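Local structure of A-type flavoprotein (Giardia intestinalis, 2Q9U) at residues Ser39-Tyr44 / Tyr59-Glu64; Asp55-Lys58 / Glu64-Ser67; Gly88-Ser93 / Phe168-Phe173; Gln113-Ile118 / Trp153-Phe158; Lys197-Asn202 / Ser228-Ser233. The protein scavenges dioxygen in a human parasite, probably passing electrons from a bound flavin mononucleotide to a mu-oxo-diiron centre. All blocks are in the same frame, centred on the assembly; numbering follows the deposited sequence.

Interaction 1: residues Ser39-Tyr44 / Tyr59-Glu64; sequences SSYNSY and YPFAEE
Tyr41 and Phe61 meet ring against ring, and the tyrosine can be followed outward from its CB. That CB leads off toward residues 59-64 and packs on the backbone of Asp89. With CG anti to the carbonyl carbon (chi1 -43°), the ring leans out from strand 39-46 toward the start of helix 62-72. Tyr41 CD2 comes only to the fringe of the phenylalanine, 4.2 Å from Phe61 CD2. One atom further out lies the closest approach, Tyr41 CE2 to Phe61 CE2 at 3.7 Å. Phe61 CE2 sits at the tyrosine's edge, near its plane, yet the two planes are inclined by 51° and the centroids stand 5.8 Å apart, an oblique pairing. The tip, OH, takes no part in this: it is hydrogen-bonded to Asp24 and to Lys58. Phe61 occupies the N-cap position of its helix, and its ring also rests on Ile22 and Asp24 of strand 17-24. In this metallo-beta-lactamase-like domain the pair therefore joins a sheet strand to the helix that follows the next strand. The rings meet carbon against carbon while the tyrosine's polar end is satisfied elsewhere, which makes the contact itself apolar packing.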
# COMPACT_ATOMS: atom_id res chain seq x y z
N SER A 39 17.86 -2.77 2.67
CA SER A 39 19.18 -2.15 2.61
C SER A 39 20.07 -2.93 3.57
O SER A 39 19.67 -3.97 4.08
CB SER A 39 19.08 -0.68 3.06
OG SER A 39 20.31 0.03 2.88
N SER A 40 21.26 -2.41 3.83
CA SER A 40 22.12 -2.91 4.92
C SER A 40 22.89 -1.71 5.42
O SER A 40 23.04 -0.72 4.69
CB SER A 40 23.07 -4.01 4.44
OG SER A 40 24.08 -3.50 3.58
N TYR A 41 23.38 -1.81 6.66
CA TYR A 41 24.25 -0.80 7.27
C TYR A 41 25.53 -1.55 7.57
O TYR A 41 25.59 -2.32 8.53
CB TYR A 41 23.57 -0.25 8.54
CG TYR A 41 22.08 -0.00 8.26
CD1 TYR A 41 21.71 0.81 7.20
CD2 TYR A 41 21.07 -0.59 9.04
CE1 TYR A 41 20.35 1.03 6.89
CE2 TYR A 41 19.71 -0.37 8.74
CZ TYR A 41 19.37 0.44 7.66
OH TYR A 41 18.04 0.64 7.31
N ASN A 42 26.51 -1.38 6.71
CA ASN A 42 27.74 -2.13 6.79
C ASN A 42 28.71 -1.42 7.72
O ASN A 42 28.90 -0.20 7.62
CB ASN A 42 28.35 -2.30 5.40
CG ASN A 42 27.41 -2.95 4.40
OD1 ASN A 42 26.59 -3.82 4.75
ND2 ASN A 42 27.53 -2.55 3.15
N SER A 43 29.28 -2.20 8.64
CA SER A 43 30.30 -1.76 9.58
C SER A 43 31.40 -2.79 9.44
O SER A 43 31.11 -3.91 9.10
CB SER A 43 29.75 -1.79 11.00
OG SER A 43 30.79 -1.54 11.95
N TYR A 44 32.65 -2.42 9.74
CA TYR A 44 33.76 -3.35 9.50
C TYR A 44 34.67 -3.42 10.72
O TYR A 44 34.87 -2.43 11.38
CB TYR A 44 34.58 -2.92 8.27
CG TYR A 44 33.72 -2.93 7.03
CD1 TYR A 44 33.46 -4.12 6.35
CD2 TYR A 44 33.08 -1.76 6.61
CE1 TYR A 44 32.62 -4.13 5.21
CE2 TYR A 44 32.23 -1.76 5.50
CZ TYR A 44 32.00 -2.95 4.81
OH TYR A 44 31.18 -2.95 3.69
N TYR A 59 20.05 2.50 15.35
CA TYR A 59 19.82 2.04 16.74
C TYR A 59 18.97 0.76 16.94
O TYR A 59 19.27 -0.01 17.85
CB TYR A 59 19.33 3.21 17.65
CG TYR A 59 17.89 3.59 17.35
CD1 TYR A 59 16.81 2.90 17.96
CD2 TYR A 59 17.61 4.61 16.42
CE1 TYR A 59 15.48 3.23 17.65
CE2 TYR A 59 16.28 4.95 16.12
CZ TYR A 59 15.22 4.25 16.74
OH TYR A 59 13.90 4.58 16.43
N PRO A 60 17.96 0.48 16.09
CA PRO A 60 17.23 -0.77 16.33
C PRO A 60 18.07 -2.03 16.25
O PRO A 60 17.67 -3.05 16.80
CB PRO A 60 16.15 -0.78 15.24
CG PRO A 60 15.99 0.67 14.89
CD PRO A 60 17.37 1.22 14.96
N PHE A 61 19.21 -1.95 15.57
CA PHE A 61 20.09 -3.09 15.28
C PHE A 61 21.35 -3.12 16.13
O PHE A 61 22.28 -3.90 15.85
CB PHE A 61 20.45 -3.05 13.78
CG PHE A 61 19.25 -3.01 12.89
CD1 PHE A 61 18.51 -4.18 12.66
CD2 PHE A 61 18.81 -1.81 12.33
CE1 PHE A 61 17.34 -4.16 11.84
CE2 PHE A 61 17.65 -1.77 11.52
CZ PHE A 61 16.93 -2.96 11.27
N ALA A 62 21.38 -2.29 17.18
CA ALA A 62 22.56 -2.12 18.01
C ALA A 62 23.12 -3.42 18.58
O ALA A 62 24.32 -3.64 18.50
CB ALA A 62 22.30 -1.13 19.16
N GLU A 63 22.24 -4.28 19.12
CA GLU A 63 22.69 -5.51 19.81
C GLU A 63 23.22 -6.53 18.82
O GLU A 63 24.15 -7.27 19.12
CB GLU A 63 21.56 -6.15 20.63
CG GLU A 63 21.09 -5.29 21.85
CD GLU A 63 22.17 -5.07 22.94
OE1 GLU A 63 23.17 -5.83 23.04
OE2 GLU A 63 22.00 -4.11 23.74
N GLU A 64 22.62 -6.56 17.64
CA GLU A 64 23.17 -7.41 16.57
C GLU A 64 24.59 -7.00 16.15
O GLU A 64 25.49 -7.85 16.03
CB GLU A 64 22.21 -7.42 15.38
CG GLU A 64 22.65 -8.39 14.26
CD GLU A 64 21.72 -8.41 13.04
OE1 GLU A 64 20.64 -7.76 13.02
OE2 GLU A 64 22.11 -9.08 12.06

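Interaction 2: residues Asp55-Lys58 / Glu64-Ser67; sequences DSVK and EWLS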
# COMPACT_ATOMS: atom_id res chain seq x y z
N ASP A 55 32.56 2.59 11.35
CA ASP A 55 31.13 2.91 11.36
C ASP A 55 30.26 2.13 12.35
O ASP A 55 30.67 1.13 12.91
CB ASP A 55 30.56 2.92 9.91
CG ASP A 55 31.16 4.06 9.07
OD1 ASP A 55 31.40 5.17 9.65
OD2 ASP A 55 31.41 3.84 7.86
N SER A 56 29.05 2.63 12.57
CA SER A 56 28.06 1.94 13.39
C SER A 56 26.83 1.63 12.52
O SER A 56 26.93 1.57 11.29
CB SER A 56 27.72 2.81 14.61
OG SER A 56 26.86 2.15 15.53
N VAL A 57 25.67 1.41 13.17
CA VAL A 57 24.42 1.06 12.48
C VAL A 57 23.25 1.77 13.17
O VAL A 57 23.40 2.24 14.29
CB VAL A 57 24.12 -0.48 12.48
CG1 VAL A 57 25.25 -1.31 11.80
CG2 VAL A 57 23.86 -0.99 13.88
N LYS A 58 22.09 1.77 12.50
CA LYS A 58 20.85 2.36 13.02
C LYS A 58 20.49 1.70 14.36
O LYS A 58 20.58 0.47 14.47
CB LYS A 58 19.74 2.11 11.99
CG LYS A 58 18.61 3.15 12.01
CD LYS A 58 17.48 2.69 11.08
CE LYS A 58 17.68 3.12 9.61
NZ LYS A 58 16.49 2.75 8.70
N GLU A 64 22.62 -6.56 17.64
CA GLU A 64 23.17 -7.41 16.57
C GLU A 64 24.59 -7.00 16.15
O GLU A 64 25.49 -7.85 16.03
CB GLU A 64 22.21 -7.42 15.38
CG GLU A 64 22.65 -8.39 14.26
CD GLU A 64 21.72 -8.41 13.04
OE1 GLU A 64 20.64 -7.76 13.02
OE2 GLU A 64 22.11 -9.08 12.06
N TRP A 65 24.77 -5.70 15.91
CA TRP A 65 26.06 -5.10 15.59
C TRP A 65 27.09 -5.39 16.69
O TRP A 65 28.24 -5.81 16.43
CB TRP A 65 25.84 -3.60 15.43
CG TRP A 65 27.08 -2.74 15.23
CD1 TRP A 65 27.98 -2.80 14.20
CD2 TRP A 65 27.50 -1.63 16.06
NE1 TRP A 65 28.94 -1.83 14.36
CE2 TRP A 65 28.67 -1.10 15.48
CE3 TRP A 65 27.02 -1.07 17.26
CZ2 TRP A 65 29.38 -0.02 16.06
CZ3 TRP A 65 27.72 0.01 17.83
CH2 TRP A 65 28.88 0.52 17.22
N LEU A 66 26.69 -5.19 17.94
CA LEU A 66 27.63 -5.43 19.06
C LEU A 66 27.99 -6.92 19.12
O LEU A 66 29.15 -7.26 19.42
CB LEU A 66 27.00 -4.95 20.37
CG LEU A 66 26.87 -3.41 20.47
CD1 LEU A 66 26.02 -2.98 21.68
CD2 LEU A 66 28.26 -2.73 20.49
N SER A 67 27.00 -7.78 18.84
CA SER A 67 27.21 -9.24 18.85
C SER A 67 28.23 -9.67 17.79
O SER A 67 29.11 -10.49 18.07
CB SER A 67 25.89 -10.01 18.67
OG SER A 67 25.10 -9.85 19.84
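This is a buried packing contact between an indole and a loop, placed where the chain leaves strand 52-54 of the beta-lactamase-like domain and turns into helix 62-72. Trp65 of the helix carries one side of it, and Ser56 and Val57 of the loop meet it by different means. Ser56 lies over one face of the indole. Its CB is 4.0 Å from the centroid of the six-membered ring and 28° off the normal, a CH-pi contact, while Ser56 OG comes closer to the face than CB, 3.1 Å from Trp65 CH2. OG points there because it is anti to the backbone N of Ser56 (chi1 -174°). This hydroxyl is buried against the indole face with no hydrogen-bond partner in the model. Val57 takes the inner part of the side chain: its CG2 is 3.6 Å from Trp65 CB, and CG1 lies 3.9 Å from Trp65 CD1, near the five-membered ring. The two side chains lie alongside one another, running opposite ways. The indole N-H is spent elsewhere, on Ser43 OG of strand 39-46, which also binds the carbonyl oxygen of Asp55; this helps fix the rotation of the ring. Around the pair, Leu94 of helix 94-97 touches both Ser56 and Trp65, Phe101 meets the indole with its ring, and Val82 of strand 80-82 shares backbone hydrogen bonding with Asp55.

Interaction 3: residues Gly88-Ser93 / Phe168-Phe173; sequences GDHASS and FSNDGF. With FEO (mu-oxo-diiron), chain G.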
# COMPACT_ATOMS: atom_id res chain seq x y z
N GLY A 88 21.98 8.93 11.11
CA GLY A 88 21.47 7.85 11.98
C GLY A 88 21.65 6.42 11.49
O GLY A 88 21.90 5.52 12.29
N ASP A 89 21.53 6.20 10.19
CA ASP A 89 21.69 4.86 9.66
C ASP A 89 23.07 4.24 9.91
O ASP A 89 23.18 3.02 9.96
CB ASP A 89 21.27 4.74 8.19
CG ASP A 89 21.99 5.73 7.27
OD1 ASP A 89 22.29 6.87 7.68
OD2 ASP A 89 22.24 5.37 6.10
N HIS A 90 24.10 5.06 10.09
CA HIS A 90 25.43 4.53 10.44
C HIS A 90 25.89 4.91 11.83
O HIS A 90 27.05 4.69 12.17
CB HIS A 90 26.46 5.07 9.45
CG HIS A 90 26.00 4.96 8.05
ND1 HIS A 90 25.93 3.75 7.41
CD2 HIS A 90 25.47 5.87 7.20
CE1 HIS A 90 25.40 3.92 6.21
NE2 HIS A 90 25.12 5.20 6.06
N ALA A 91 25.02 5.54 12.62
CA ALA A 91 25.53 6.18 13.83
C ALA A 91 24.64 6.08 15.06
O ALA A 91 25.14 6.21 16.18
CB ALA A 91 25.91 7.68 13.54
N SER A 92 23.33 5.87 14.88
CA SER A 92 22.42 6.12 15.99
C SER A 92 22.51 5.12 17.15
O SER A 92 22.09 5.44 18.28
CB SER A 92 20.97 6.30 15.53
OG SER A 92 20.49 5.15 14.87
N SER A 93 23.08 3.94 16.89
CA SER A 93 23.38 2.99 17.99
C SER A 93 24.35 3.61 19.01
O SER A 93 24.44 3.15 20.15
CB SER A 93 23.97 1.69 17.46
OG SER A 93 23.00 0.90 16.77
N PHE A 168 37.17 2.64 2.56
CA PHE A 168 35.89 2.51 3.29
C PHE A 168 35.08 3.73 2.90
O PHE A 168 35.34 4.85 3.38
CB PHE A 168 36.13 2.47 4.80
CG PHE A 168 36.90 1.26 5.26
CD1 PHE A 168 36.25 0.05 5.51
CD2 PHE A 168 38.27 1.34 5.49
CE1 PHE A 168 36.96 -1.08 5.94
CE2 PHE A 168 38.98 0.23 5.93
CZ PHE A 168 38.34 -0.98 6.16
N SER A 169 34.13 3.55 1.99
CA SER A 169 33.53 4.72 1.34
C SER A 169 32.23 5.19 1.99
O SER A 169 31.64 6.16 1.54
CB SER A 169 33.28 4.42 -0.15
OG SER A 169 32.48 3.26 -0.27
N ASN A 170 31.77 4.48 3.01
CA ASN A 170 30.53 4.85 3.71
C ASN A 170 29.36 4.89 2.68
O ASN A 170 29.19 3.92 1.94
CB ASN A 170 30.76 6.15 4.51
CG ASN A 170 29.60 6.52 5.41
OD1 ASN A 170 28.88 7.48 5.15
ND2 ASN A 170 29.41 5.76 6.48
N ASP A 171 28.59 5.97 2.62
CA ASP A 171 27.46 6.07 1.69
C ASP A 171 27.95 5.95 0.24
O ASP A 171 27.25 5.41 -0.65
CB ASP A 171 26.72 7.40 1.84
CG ASP A 171 25.67 7.39 2.98
OD1 ASP A 171 25.15 6.32 3.41
OD2 ASP A 171 25.36 8.51 3.42
N GLY A 172 29.16 6.47 -0.01
CA GLY A 172 29.74 6.35 -1.35
C GLY A 172 29.75 4.92 -1.85
O GLY A 172 30.08 3.99 -1.10
N PHE A 173 29.38 4.75 -3.12
CA PHE A 173 29.35 3.44 -3.79
C PHE A 173 28.29 2.50 -3.23
O PHE A 173 28.27 1.31 -3.55
CB PHE A 173 30.73 2.74 -3.81
CG PHE A 173 31.75 3.49 -4.61
CD1 PHE A 173 32.51 4.50 -4.00
CD2 PHE A 173 31.93 3.22 -5.96
CE1 PHE A 173 33.46 5.23 -4.75
CE2 PHE A 173 32.87 3.93 -6.72
CZ PHE A 173 33.63 4.94 -6.11
FE1 FEO G . 23.60 5.95 4.66
FE2 FEO G . 23.91 9.39 4.57
O FEO G . 23.63 7.58 5.51
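His90 and Asp171 cross obliquely, ring and carboxylate planes 67° apart, and converge on one iron. His90 gives NE2 to FE1 at 2.2 Å; Asp171 brings OD1 to the same metal at 2.0 Å. The two ligand atoms consequently lie close to each other without being hydrogen-bonded, with Asp171 OD1 at the edge of the imidazole, near its plane. The aspartate's other oxygen, OD2, binds FE2 at 2.0 Å, so a single carboxylate bridges the irons. Asp89 adds OD2 to FE1 at 2.1 Å, its CG lying between the backbone N and the carbonyl carbon (chi1 55°), which folds the carboxylate toward that metal. A metal site at the loop ends of two sheets is characteristic of the metallo-beta-lactamase fold, here holding two irons, and a bridging aspartate belongs to the diiron site of the flavodiiron proteins. His230 completes the protein ligands of FE1, while His85, Glu87 and His152 serve FE2. The side chains of Asn170 and His90 reach toward each other from their own segments: Asn170 ND2 stands over one face of the imidazole, offset toward the rim and 3.8 Å from His90 CG, with amide and ring planes 64° apart. That amide nitrogen is hydrogen-bonded to Asp55 OD2, which holds it in place beside the ring.

Interaction 4: residues Gln113-Ile118 / Trp153-Phe158; sequences QEHLKI and WPDSTF. With FMN (flavin mononucleotide), chain F.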
# COMPACT_ATOMS: atom_id res chain seq x y z
N GLN A 113 32.42 15.04 14.46
CA GLN A 113 32.28 15.09 15.92
C GLN A 113 31.17 16.05 16.39
O GLN A 113 30.35 15.68 17.23
CB GLN A 113 33.61 15.46 16.59
CG GLN A 113 33.52 15.58 18.14
CD GLN A 113 34.62 16.46 18.70
OE1 GLN A 113 34.99 17.47 18.10
NE2 GLN A 113 35.18 16.05 19.84
N GLU A 114 31.15 17.26 15.85
CA GLU A 114 30.09 18.24 16.14
C GLU A 114 28.69 17.67 15.89
O GLU A 114 27.79 17.84 16.73
CB GLU A 114 30.32 19.50 15.30
CG GLU A 114 31.53 20.29 15.82
CD GLU A 114 31.98 21.44 14.92
OE1 GLU A 114 31.58 21.51 13.74
OE2 GLU A 114 32.74 22.29 15.44
N HIS A 115 28.51 16.98 14.77
CA HIS A 115 27.21 16.42 14.41
C HIS A 115 26.85 15.22 15.29
O HIS A 115 25.71 15.10 15.74
CB HIS A 115 27.12 16.10 12.90
CG HIS A 115 27.12 17.31 12.01
ND1 HIS A 115 27.27 17.23 10.64
CD2 HIS A 115 27.03 18.63 12.30
CE1 HIS A 115 27.26 18.44 10.12
NE2 HIS A 115 27.11 19.32 11.10
N LEU A 116 27.82 14.32 15.54
CA LEU A 116 27.60 13.19 16.44
C LEU A 116 27.17 13.65 17.85
O LEU A 116 26.25 13.09 18.46
CB LEU A 116 28.88 12.32 16.58
CG LEU A 116 29.26 11.44 15.39
CD1 LEU A 116 30.71 10.87 15.57
CD2 LEU A 116 28.25 10.32 15.18
N LYS A 117 27.85 14.65 18.37
CA LYS A 117 27.48 15.17 19.69
C LYS A 117 26.08 15.79 19.72
O LYS A 117 25.32 15.56 20.67
CB LYS A 117 28.51 16.17 20.20
CG LYS A 117 29.82 15.62 20.67
CD LYS A 117 30.75 16.81 20.95
CE LYS A 117 32.12 16.39 21.41
NZ LYS A 117 32.98 17.58 21.77
N ILE A 118 25.71 16.53 18.69
CA ILE A 118 24.38 17.19 18.66
C ILE A 118 23.26 16.15 18.54
O ILE A 118 22.22 16.24 19.21
CB ILE A 118 24.25 18.21 17.51
CG1 ILE A 118 25.13 19.43 17.81
CG2 ILE A 118 22.80 18.70 17.40
CD1 ILE A 118 25.25 20.37 16.65
N TRP A 153 26.66 14.74 3.14
CA TRP A 153 26.52 15.68 4.28
C TRP A 153 27.82 16.48 4.47
O TRP A 153 28.88 16.04 3.97
CB TRP A 153 26.16 14.91 5.56
CG TRP A 153 24.68 14.71 5.77
CD1 TRP A 153 23.67 14.84 4.84
CD2 TRP A 153 24.04 14.34 7.00
NE1 TRP A 153 22.46 14.58 5.41
CE2 TRP A 153 22.65 14.27 6.74
CE3 TRP A 153 24.50 14.07 8.29
CZ2 TRP A 153 21.72 13.93 7.73
CZ3 TRP A 153 23.56 13.74 9.28
CH2 TRP A 153 22.20 13.67 8.99
N PRO A 154 27.77 17.63 5.19
CA PRO A 154 29.01 18.36 5.53
C PRO A 154 30.05 17.50 6.25
O PRO A 154 31.25 17.71 6.05
CB PRO A 154 28.51 19.50 6.45
CG PRO A 154 27.10 19.74 5.97
CD PRO A 154 26.57 18.33 5.70
N ASP A 155 29.60 16.52 7.04
CA ASP A 155 30.51 15.63 7.79
C ASP A 155 31.02 14.39 7.05
O ASP A 155 31.80 13.60 7.62
CB ASP A 155 29.81 15.12 9.06
CG ASP A 155 28.45 14.52 8.76
OD1 ASP A 155 28.37 13.42 8.21
OD2 ASP A 155 27.44 15.20 9.04
N SER A 156 30.55 14.17 5.82
CA SER A 156 30.84 12.93 5.09
C SER A 156 32.35 12.76 4.84
O SER A 156 33.03 13.71 4.46
CB SER A 156 30.06 12.85 3.78
OG SER A 156 28.66 12.91 4.05
N THR A 157 32.84 11.55 5.06
CA THR A 157 34.26 11.26 5.00
C THR A 157 34.41 9.88 4.38
O THR A 157 33.50 9.05 4.52
CB THR A 157 34.87 11.20 6.46
OG1 THR A 157 34.34 12.28 7.26
CG2 THR A 157 36.40 11.28 6.44
N PHE A 158 35.54 9.63 3.70
CA PHE A 158 36.00 8.27 3.38
C PHE A 158 37.24 7.93 4.23
O PHE A 158 38.02 8.82 4.60
CB PHE A 158 36.46 8.13 1.93
CG PHE A 158 35.41 8.38 0.87
CD1 PHE A 158 34.03 8.38 1.16
CD2 PHE A 158 35.82 8.60 -0.45
CE1 PHE A 158 33.09 8.58 0.14
CE2 PHE A 158 34.88 8.81 -1.49
CZ PHE A 158 33.51 8.80 -1.17
N1 FMN F . 19.70 19.68 5.44
C2 FMN F . 19.83 20.88 4.82
O2 FMN F . 20.00 21.91 5.50
N3 FMN F . 19.81 20.95 3.44
C4 FMN F . 19.62 19.82 2.66
O4 FMN F . 19.48 19.98 1.45
C4A FMN F . 19.47 18.58 3.30
N5 FMN F . 19.30 17.40 2.58
C5A FMN F . 19.17 16.19 3.26
C6 FMN F . 19.01 15.00 2.55
C7 FMN F . 18.87 13.77 3.23
C7M FMN F . 18.89 12.51 2.41
C8 FMN F . 18.90 13.73 4.62
C8M FMN F . 18.65 12.45 5.38
C9 FMN F . 19.07 14.92 5.33
C9A FMN F . 19.21 16.15 4.66
N10 FMN F . 19.37 17.34 5.38
C10 FMN F . 19.52 18.53 4.70
C1' FMN F . 19.42 17.36 6.88
C2' FMN F . 18.03 17.21 7.50
O2' FMN F . 17.20 18.34 7.26
C3' FMN F . 18.28 16.92 8.99
O3' FMN F . 18.74 15.57 9.07
C4' FMN F . 17.07 17.07 9.88
O4' FMN F . 17.49 17.02 11.24
C5' FMN F . 16.06 15.96 9.66
O5' FMN F . 14.86 16.27 10.35
P FMN F . 13.94 15.08 10.87
O1P FMN F . 12.60 15.72 11.20
O2P FMN F . 13.83 14.09 9.75
O3P FMN F . 14.53 14.41 12.09
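His115 of helix 110-120 and Asp155 meet in a histidine-carboxylate hydrogen bond, at a type I turn, Trp153 to Ser156, that leads into strand 157-161 of the metallo-beta-lactamase-like fold. Among the polar interactions this is the one that spans the two segments: His115 ND1 donates to Asp155 OD2 at 2.6 Å, nearly straight at 169°. The acceptor lies in the plane of the imidazole and receives the proton through its anti lone pair, away from the other oxygen, while ring and carboxylate stand almost perpendicular. Asp155 CG sits between its backbone N and carbonyl carbon (chi1 51°), which turns the acid toward the helix. Its second oxygen, OD1, accepts from His85 ND1 and from Ala86 N. Because His85 is an iron ligand, Asp155 is a second-shell residue that positions a first-shell one, and its carboxylate links the two imidazoles, one oxygen to each. Apolar contact is slighter: Pro154 CB reaches the histidine edge, 4.0 Å from His115 CE1. The turn itself is closed by Ser156 N donating to Trp153 O and by Trp153 N donating to Ser156 OG. A third kind of contact is with the flavin held by the third subunit, whose Phe382 meets the rings of both His115 and Trp153 and whose Trp352 packs edge-to-face on Trp153. Trp153 has FMN at its edge, near the indole plane, with NE1 lying 3.4 Å from FMN C9.

Interaction 5: residues Lys197-Asn202 / Ser228-Ser233; sequences KEYTAN and SAHGVS. With FEO (mu-oxo-diiron), chain G; NO3 (nitrate ion), chain C.
Nitrate O2 is gripped by an iron and approached by both sides of this contact, at the diiron site of a metallo-beta-lactamase-like domain. Nitrate O2 lies 2.1 Å from FE1, and His230 NE2 binds that same iron, also at 2.1 Å. Tyr199 OH, from helix 189-204, stands 2.9 Å from nitrate O2, a weak hydrogen bond whose proton has another acceptor within reach. The anion probably came from the crystallisation liquor, but it bridges the metals, its O3 reaching FE2, and His31 also hydrogen-bonds to it; it may therefore mark a small-ligand site. The side chains run nearly perpendicular to one another, although their rings form an oblique pair with planes 42° apart and centroids separated by 5.9 Å; they touch where Tyr199 OH comes to 3.7 Å from His230 CD2. Tyr199 stretches away from its helix with CG anti to the backbone N (chi1 -170°), which carries the hydroxyl to the anion. His230 is held at its other nitrogen, ND1, by a hydrogen bond to Ser40 O of strand 39-46; this second-shell bond helps fix the ring's rotation and probably makes NE2 a firmer donor to iron. Just after Tyr199 the helix widens to a pi-type turn, where Asn202 N and Asn202 ND2 reach back to Glu198 O from opposite faces of its carbonyl plane, the latter at 2.8 Å.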
# COMPACT_ATOMS: atom_id res chain seq x y z
N LYS A 197 22.85 2.96 -9.36
CA LYS A 197 22.29 4.13 -10.07
C LYS A 197 21.09 4.75 -9.37
O LYS A 197 20.95 5.99 -9.31
CB LYS A 197 21.91 3.78 -11.51
CG LYS A 197 23.10 3.56 -12.43
CD LYS A 197 22.60 3.12 -13.82
CE LYS A 197 23.74 2.68 -14.72
NZ LYS A 197 23.26 2.11 -16.04
N GLU A 198 20.22 3.91 -8.82
CA GLU A 198 19.07 4.46 -8.10
C GLU A 198 19.57 5.26 -6.88
O GLU A 198 19.03 6.33 -6.54
CB GLU A 198 18.10 3.34 -7.67
CG GLU A 198 16.72 3.87 -7.25
CD GLU A 198 15.81 2.75 -6.79
OE1 GLU A 198 16.15 2.10 -5.79
OE2 GLU A 198 14.77 2.51 -7.44
N TYR A 199 20.58 4.72 -6.20
CA TYR A 199 21.14 5.41 -5.02
C TYR A 199 21.75 6.76 -5.43
O TYR A 199 21.50 7.81 -4.80
CB TYR A 199 22.19 4.54 -4.34
CG TYR A 199 22.62 5.10 -3.02
CD1 TYR A 199 23.62 6.08 -2.95
CD2 TYR A 199 22.04 4.63 -1.83
CE1 TYR A 199 24.03 6.60 -1.71
CE2 TYR A 199 22.44 5.13 -0.59
CZ TYR A 199 23.44 6.12 -0.54
OH TYR A 199 23.81 6.60 0.70
N THR A 200 22.54 6.74 -6.49
CA THR A 200 23.17 7.96 -7.02
C THR A 200 22.12 9.04 -7.35
O THR A 200 22.23 10.20 -6.92
CB THR A 200 23.98 7.67 -8.29
OG1 THR A 200 24.89 6.60 -8.02
CG2 THR A 200 24.78 8.91 -8.69
N ALA A 201 21.11 8.63 -8.11
CA ALA A 201 20.03 9.53 -8.53
C ALA A 201 19.31 10.16 -7.34
O ALA A 201 19.04 11.37 -7.35
CB ALA A 201 19.00 8.73 -9.44
N ASN A 202 19.03 9.36 -6.30
CA ASN A 202 18.16 9.79 -5.18
C ASN A 202 18.87 10.48 -4.04
O ASN A 202 18.25 11.27 -3.34
CB ASN A 202 17.40 8.61 -4.60
CG ASN A 202 16.20 8.23 -5.45
OD1 ASN A 202 15.11 8.76 -5.27
ND2 ASN A 202 16.41 7.31 -6.38
N SER A 228 31.63 -0.39 1.03
CA SER A 228 30.62 0.64 1.21
C SER A 228 29.80 0.37 2.48
O SER A 228 29.80 -0.73 2.97
CB SER A 228 29.68 0.64 -0.01
OG SER A 228 28.68 1.64 0.15
N ALA A 229 29.09 1.38 2.96
CA ALA A 229 28.22 1.24 4.15
C ALA A 229 26.77 0.82 3.82
O ALA A 229 25.99 0.55 4.73
CB ALA A 229 28.25 2.52 5.00
N HIS A 230 26.43 0.71 2.54
CA HIS A 230 25.12 0.17 2.13
C HIS A 230 25.28 -0.89 1.03
O HIS A 230 25.96 -0.64 0.02
CB HIS A 230 24.20 1.27 1.58
CG HIS A 230 23.75 2.25 2.61
ND1 HIS A 230 22.90 1.91 3.65
CD2 HIS A 230 23.99 3.57 2.74
CE1 HIS A 230 22.67 2.99 4.39
NE2 HIS A 230 23.32 4.01 3.85
N GLY A 231 24.67 -2.06 1.24
CA GLY A 231 24.57 -3.04 0.18
C GLY A 231 25.87 -3.80 0.00
O GLY A 231 26.52 -4.14 1.00
N VAL A 232 26.25 -4.07 -1.25
CA VAL A 232 27.43 -4.87 -1.52
C VAL A 232 28.66 -4.00 -1.76
O VAL A 232 28.56 -2.79 -2.07
CB VAL A 232 27.24 -5.88 -2.70
CG1 VAL A 232 26.14 -6.87 -2.37
CG2 VAL A 232 26.94 -5.14 -4.00
N SER A 233 29.81 -4.63 -1.58
CA SER A 233 31.10 -3.96 -1.77
C SER A 233 31.73 -4.38 -3.09
O SER A 233 31.22 -5.27 -3.79
CB SER A 233 32.00 -4.28 -0.57
OG SER A 233 31.50 -3.63 0.56
FE1 FEO G . 23.60 5.95 4.66
FE2 FEO G . 23.91 9.39 4.57
O FEO G . 23.63 7.58 5.51
N NO3 C . 21.57 7.54 2.91
O1 NO3 C . 20.33 7.47 2.31
O2 NO3 C . 22.23 6.37 3.18
O3 NO3 C . 22.19 8.74 3.20

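The five contacts illustrate how one metal site draws on successive shells. Interactions 3 and 5 form the inner shell: their centres are 11 Å apart, both supply ligands to FE1, and Ala229 N probably donates to Asn170 O, at 2.7 Å. Interactions 1 and 2, centred 4 Å apart, share Glu64 and helix 62-72; they reach the site through probable backbone bonds, Ser56 N to His90 O at 2.9 Å and Asn42 N to Ala229 O at 2.8 Å. Interaction 4, nested in the loop closed by interaction 3, adjoins it through neighbouring strands 157-161 and 166-170. It faces the third subunit's flavin, consistent with electron transfer to the diiron centre across a subunit interface.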